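Local coordinates for protein terminal oxygenase component of carbazole (Janthinobacterium sp., PDB 7BUG) that catalyses, as the Rieske-type terminal oxygenase of carbazole 1,9a-dioxygenase, the angular dioxygenation of carbazole that leads to 2'-aminobiphenyl-2,3-diol, at residues 87-91 / 92-96; 31-35 / 36-40. All coordinates share one frame; numbering follows the deposited sequence.

Contact 1: 87-91 / 92-96; sequences TITCW and YHAWT. With FES (Fe2/s2 (inorganic) cluster), chain D.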
loop_
_atom_site.group_PDB
_atom_site.type_symbol
_atom_site.label_atom_id
_atom_site.label_comp_id
_atom_site.label_asym_id
_atom_site.label_seq_id
_atom_site.Cartn_x
_atom_site.Cartn_y
_atom_site.Cartn_z
ATOM N N THR A 87 1.978 32.059 -21.286
ATOM C CA THR A 87 2.258 31.786 -19.859
ATOM C C THR A 87 1.297 30.758 -19.262
ATOM O O THR A 87 0.223 30.465 -19.803
ATOM C CB THR A 87 2.248 33.043 -18.976
ATOM O OG1 THR A 87 0.940 33.602 -18.993
ATOM C CG2 THR A 87 3.282 34.065 -19.417
ATOM N N ILE A 88 1.662 30.273 -18.091
ATOM C CA ILE A 88 0.710 29.539 -17.215
ATOM C C ILE A 88 0.844 30.135 -15.820
ATOM O O ILE A 88 1.996 30.452 -15.418
ATOM C CB ILE A 88 0.932 27.998 -17.235
ATOM C CG1 ILE A 88 -0.092 27.260 -16.358
ATOM C CG2 ILE A 88 2.361 27.649 -16.909
ATOM C CD1 ILE A 88 -0.149 25.741 -16.585
ATOM N N THR A 89 -0.275 30.253 -15.105
ATOM C CA THR A 89 -0.339 30.845 -13.764
ATOM C C THR A 89 -0.690 29.704 -12.803
ATOM O O THR A 89 -1.769 29.077 -12.994
ATOM C CB THR A 89 -1.397 31.969 -13.739
ATOM O OG1 THR A 89 -0.916 32.993 -14.613
ATOM C CG2 THR A 89 -1.661 32.496 -12.355
ATOM N N CYS A 90 0.134 29.472 -11.808
ATOM C CA CYS A 90 -0.224 28.478 -10.764
ATOM C C CYS A 90 -1.541 28.916 -10.138
ATOM O O CYS A 90 -1.742 30.117 -9.825
ATOM C CB CYS A 90 0.884 28.370 -9.741
ATOM S SG CYS A 90 0.487 27.141 -8.479
ATOM N N TRP A 91 -2.418 27.971 -9.887
ATOM C CA TRP A 91 -3.753 28.217 -9.304
ATOM C C TRP A 91 -3.684 28.634 -7.831
ATOM O O TRP A 91 -4.710 29.103 -7.318
ATOM C CB TRP A 91 -4.602 26.966 -9.472
ATOM C CG TRP A 91 -3.939 25.755 -8.925
ATOM C CD1 TRP A 91 -3.168 24.855 -9.622
ATOM C CD2 TRP A 91 -3.919 25.326 -7.548
ATOM N NE1 TRP A 91 -2.704 23.884 -8.779
ATOM C CE2 TRP A 91 -3.107 24.162 -7.502
ATOM C CE3 TRP A 91 -4.479 25.796 -6.371
ATOM C CZ2 TRP A 91 -2.887 23.455 -6.315
ATOM C CZ3 TRP A 91 -4.223 25.130 -5.187
ATOM C CH2 TRP A 91 -3.425 23.979 -5.161
ATOM N N TYR A 92 -2.548 28.438 -7.160
ATOM C CA TYR A 92 -2.530 28.578 -5.695
ATOM C C TYR A 92 -2.231 30.041 -5.331
ATOM O O TYR A 92 -3.046 30.653 -4.650
ATOM C CB TYR A 92 -1.566 27.565 -5.106
ATOM C CG TYR A 92 -1.791 27.174 -3.654
ATOM C CD1 TYR A 92 -2.743 27.769 -2.847
ATOM C CD2 TYR A 92 -0.945 26.235 -3.065
ATOM C CE1 TYR A 92 -2.919 27.400 -1.519
ATOM C CE2 TYR A 92 -1.069 25.888 -1.727
ATOM C CZ TYR A 92 -2.055 26.473 -0.945
ATOM O OH TYR A 92 -2.270 26.132 0.374
ATOM N N HIS A 93 -1.041 30.532 -5.693
ATOM C CA HIS A 93 -0.652 31.924 -5.363
ATOM C C HIS A 93 -0.285 32.667 -6.637
ATOM O O HIS A 93 0.334 33.690 -6.543
ATOM C CB HIS A 93 0.458 32.023 -4.318
ATOM C CG HIS A 93 0.298 31.064 -3.195
ATOM N ND1 HIS A 93 0.718 29.744 -3.272
ATOM C CD2 HIS A 93 -0.181 31.254 -1.945
ATOM C CE1 HIS A 93 0.422 29.152 -2.120
ATOM N NE2 HIS A 93 -0.118 30.058 -1.280
ATOM N N ALA A 94 -0.631 32.124 -7.780
ATOM C CA ALA A 94 -0.531 32.841 -9.071
ATOM C C ALA A 94 0.906 33.190 -9.460
ATOM O O ALA A 94 1.094 34.136 -10.295
ATOM C CB ALA A 94 -1.402 34.078 -9.082
ATOM N N TRP A 95 1.896 32.405 -9.043
ATOM C CA TRP A 95 3.215 32.453 -9.704
ATOM C C TRP A 95 3.027 32.098 -11.168
ATOM O O TRP A 95 2.421 31.093 -11.539
ATOM C CB TRP A 95 4.242 31.538 -9.044
ATOM C CG TRP A 95 4.658 31.943 -7.678
ATOM C CD1 TRP A 95 3.934 32.567 -6.704
ATOM C CD2 TRP A 95 5.948 31.678 -7.125
ATOM N NE1 TRP A 95 4.706 32.738 -5.582
ATOM C CE2 TRP A 95 5.931 32.182 -5.808
ATOM C CE3 TRP A 95 7.081 31.019 -7.607
ATOM C CZ2 TRP A 95 7.034 32.039 -4.964
ATOM C CZ3 TRP A 95 8.187 30.930 -6.775
ATOM C CH2 TRP A 95 8.147 31.440 -5.479
ATOM N N THR A 96 3.519 32.951 -12.073
ATOM C CA THR A 96 3.276 32.845 -13.512
ATOM C C THR A 96 4.593 32.603 -14.251
ATOM O O THR A 96 5.565 33.385 -14.062
ATOM C CB THR A 96 2.598 34.126 -13.994
ATOM O OG1 THR A 96 1.349 34.213 -13.295
ATOM C CG2 THR A 96 2.359 34.106 -15.488
HETATM FE FE1 FES D . 2.160 27.713 -6.992
HETATM FE FE2 FES D . 2.127 28.979 -4.601
HETATM S S1 FES D . 2.020 29.894 -6.642
HETATM S S2 FES D . 2.219 26.767 -4.956
#

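Contact 2: 31-35 / 36-40; sequences PVMFS and KEINE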
loop_
_atom_site.group_PDB
_atom_site.type_symbol
_atom_site.label_atom_id
_atom_site.label_comp_id
_atom_site.label_asym_id
_atom_site.label_seq_id
_atom_site.Cartn_x
_atom_site.Cartn_y
_atom_site.Cartn_z
ATOM N N PRO A 31 9.249 9.197 -26.677
ATOM C CA PRO A 31 7.891 9.491 -27.121
ATOM C C PRO A 31 6.888 9.336 -25.990
ATOM O O PRO A 31 7.053 8.436 -25.181
ATOM C CB PRO A 31 7.651 8.506 -28.249
ATOM C CG PRO A 31 8.397 7.306 -27.818
ATOM C CD PRO A 31 9.645 7.843 -27.119
ATOM N N VAL A 32 5.905 10.230 -25.921
ATOM C CA VAL A 32 4.947 10.172 -24.778
ATOM C C VAL A 32 3.501 10.222 -25.248
ATOM O O VAL A 32 2.641 9.851 -24.450
ATOM C CB VAL A 32 5.235 11.307 -23.798
ATOM C CG1 VAL A 32 6.613 11.107 -23.146
ATOM C CG2 VAL A 32 5.144 12.655 -24.432
ATOM N N MET A 33 3.244 10.696 -26.454
ATOM C CA MET A 33 1.852 10.803 -26.963
ATOM C C MET A 33 1.928 11.106 -28.451
ATOM O O MET A 33 3.027 11.289 -28.972
ATOM C CB MET A 33 1.063 11.902 -26.258
ATOM C CG MET A 33 1.521 13.270 -26.564
ATOM S SD MET A 33 0.573 14.508 -25.598
ATOM C CE MET A 33 1.289 14.265 -23.989
ATOM N N PHE A 34 0.785 11.056 -29.116
ATOM C CA PHE A 34 0.688 11.395 -30.560
ATOM C C PHE A 34 0.323 12.865 -30.705
ATOM O O PHE A 34 -0.304 13.462 -29.856
ATOM C CB PHE A 34 -0.287 10.461 -31.272
ATOM C CG PHE A 34 0.181 9.033 -31.280
ATOM C CD1 PHE A 34 1.196 8.625 -32.126
ATOM C CD2 PHE A 34 -0.334 8.130 -30.371
ATOM C CE1 PHE A 34 1.645 7.301 -32.124
ATOM C CE2 PHE A 34 0.108 6.815 -30.382
ATOM C CZ PHE A 34 1.126 6.417 -31.205
ATOM N N SER A 35 0.871 13.480 -31.739
ATOM C CA SER A 35 0.652 14.904 -32.059
ATOM C C SER A 35 -0.847 15.235 -32.024
ATOM O O SER A 35 -1.210 16.317 -31.489
ATOM C CB SER A 35 1.229 15.164 -33.408
ATOM O OG SER A 35 2.650 15.053 -33.393
ATOM N N LYS A 36 -1.676 14.332 -32.536
ATOM C CA LYS A 36 -3.142 14.605 -32.713
ATOM C C LYS A 36 -3.811 14.612 -31.340
ATOM O O LYS A 36 -4.952 15.010 -31.234
ATOM C CB LYS A 36 -3.766 13.542 -33.610
ATOM C CG LYS A 36 -3.770 12.142 -33.000
ATOM C CD LYS A 36 -4.402 11.050 -33.853
ATOM C CE LYS A 36 -4.199 11.245 -35.336
ATOM N NZ LYS A 36 -4.813 10.119 -36.071
ATOM N N GLU A 37 -3.117 14.168 -30.299
ATOM C CA GLU A 37 -3.730 14.068 -28.954
ATOM C C GLU A 37 -3.556 15.345 -28.175
ATOM O O GLU A 37 -4.028 15.400 -27.014
ATOM C CB GLU A 37 -3.130 12.913 -28.169
ATOM C CG GLU A 37 -3.433 11.584 -28.809
ATOM C CD GLU A 37 -2.873 10.378 -28.075
ATOM O OE1 GLU A 37 -1.638 10.348 -27.799
ATOM O OE2 GLU A 37 -3.689 9.451 -27.788
ATOM N N ILE A 38 -2.773 16.298 -28.686
ATOM C CA ILE A 38 -2.536 17.583 -27.981
ATOM C C ILE A 38 -2.939 18.709 -28.939
ATOM O O ILE A 38 -2.310 18.889 -29.995
ATOM C CB ILE A 38 -1.137 17.757 -27.376
ATOM C CG1 ILE A 38 -0.972 19.187 -26.868
ATOM C CG2 ILE A 38 -0.039 17.345 -28.324
ATOM C CD1 ILE A 38 -0.083 19.288 -25.723
ATOM N N ASN A 39 -4.054 19.343 -28.596
ATOM C CA ASN A 39 -4.649 20.453 -29.368
ATOM C C ASN A 39 -4.059 21.769 -28.882
ATOM O O ASN A 39 -3.624 21.887 -27.736
ATOM C CB ASN A 39 -6.170 20.523 -29.208
ATOM C CG ASN A 39 -6.933 19.412 -29.906
ATOM O OD1 ASN A 39 -6.733 19.147 -31.092
ATOM N ND2 ASN A 39 -7.844 18.784 -29.183
ATOM N N GLU A 40 -4.164 22.778 -29.732
ATOM C CA GLU A 40 -3.824 24.170 -29.398
ATOM C C GLU A 40 -4.422 24.553 -28.031
ATOM O O GLU A 40 -5.678 24.536 -27.855
ATOM C CB GLU A 40 -4.342 25.084 -30.510
ATOM C CG GLU A 40 -3.969 26.533 -30.322
ATOM C CD GLU A 40 -2.501 26.848 -30.528
ATOM O OE1 GLU A 40 -1.790 26.015 -31.179
ATOM O OE2 GLU A 40 -2.085 27.939 -30.098
#

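Contact 1: 87-91 / 92-96
Cys90 and His93, three residues apart in the turn of the β hairpin formed by strands 87-89 and 95-98, carry one half of the Rieske [2Fe-2S] site, with two residues between the ligands. Metal ligation comes first: Cys90 SG binds FE1 at 2.3 Å and His93 ND1 binds FE2 at 2.1 Å, while Cys69 and His71 complete the two irons. SG reaches its iron by standing anti to the backbone N of Cys90 (chi1 -179°). The imidazole of His93 has bridging sulfide S1 in its plane at the edge, and its other nitrogen, NE2, is hydrogen-bonded to Asp180 of the second subunit, a link that would probably polarise the ring.

Hydrogen bonds shape the turn. Cys90 N donates to Trp95 O almost straight (2.8 Å, 170°), and the return bond from Ala94 N to Cys90 O is weak. Tyr92 N points at the ligating thiolate, 3.6 Å from Cys90 SG; such N-H···S bonds are expected to stabilise the reduced cluster. Further back, Thr89 and Thr96 form a non-hydrogen-bonded antiparallel pair, joined instead by their hydroxyls, OG1 to OG1 at 2.9 Å.

Aromatic packing walls the outer bend. Trp91 and Tyr92 lie nearly parallel, planes 15° apart, but are slid so far that they barely overlap; what sits over the indole face is Tyr92 CB, a CH-pi contact. Tyr92 OH bonds to Asn177 of the second subunit, whose Trp335 also meets the Trp91 ring.

Methyl contacts fill the threonine side. Thr96 CG2 lies against Thr87 CB, and Thr89 CG2 presses closely on Ala94 CA at 3.5 Å. Beside the cluster, the indole of Trp95 brings CD1 to 3.3 Å from S1.

Contact 2: 31-35 / 36-40
Glu37 folds its carboxylate back onto Phe34, where OE1 takes the backbone N-H of Phe34 in a nearly straight bond (2.8 Å, 176°). In return Glu37 N donates to Phe34 O at 2.9 Å, closing the short 3-10 turn that follows strand 28-32. Ile38 N then bonds to Ser35 O at 3.2 Å, one residue further along. Both turn donors stand well above the plane of the carbonyl they meet.

The tightly packed side is carried by Met33 and Ile38, both buried. Met33, its chain bent at chi3, swings SD across the branch of Ile38, 4.0 Å from Ile38 CG2. Beyond the turn, Met33 packs on Leu46, and Ile38 on Lys44 and Val55. Ser35 is tied to the rest of the Rieske domain as well: its OG bonds to Glu128, and its O has a second donor in Arg57 NH2. The Phe34 ring stacks on Phe297, so the turn also abuts the catalytic-domain sheet.

Towards solvent the contact thins out to Lys36 and Glu37. Lys36 sends its chain outward, its backbone-near carbons merely brushing Ser35 and Phe34. Glu37, though exposed, is still gripped through OE1: its chain is extended beyond CG, which carries the carboxylate to the start of the turn, where OE1 lies 3.5 Å from Met33 CB. Carboxylate and Phe34 ring run side by side, pointing the same way, with planes 55° apart.

OE1 of Glu37 is met on its anti side, 27° out of the carboxylate plane, by the amide of Phe34. A negative charge at the N-terminal end of this turn would be expected to suit the local peptide dipoles, and the carboxylate probably stays ionised.

From the N terminus, the chain meets contact 2 first: strand 28-32, an outermost strand of the six-stranded antiparallel sheet, ends in the turn at 34-38, and the chain goes on to strand 44-48, the other outermost strand. Contact 1 opens about fifty residues later, after strands 51-58 and 61-66, and closes the hairpin of strands 87-89 and 95-98 in the separate three-stranded sheet at the cluster. The two local loops lie in series, neither nesting nor crossing. Both belong to the Rieske domain, yet their centres are 24 Å apart: contact 2 faces the catalytic domain of its own chain, contact 1 the second subunit.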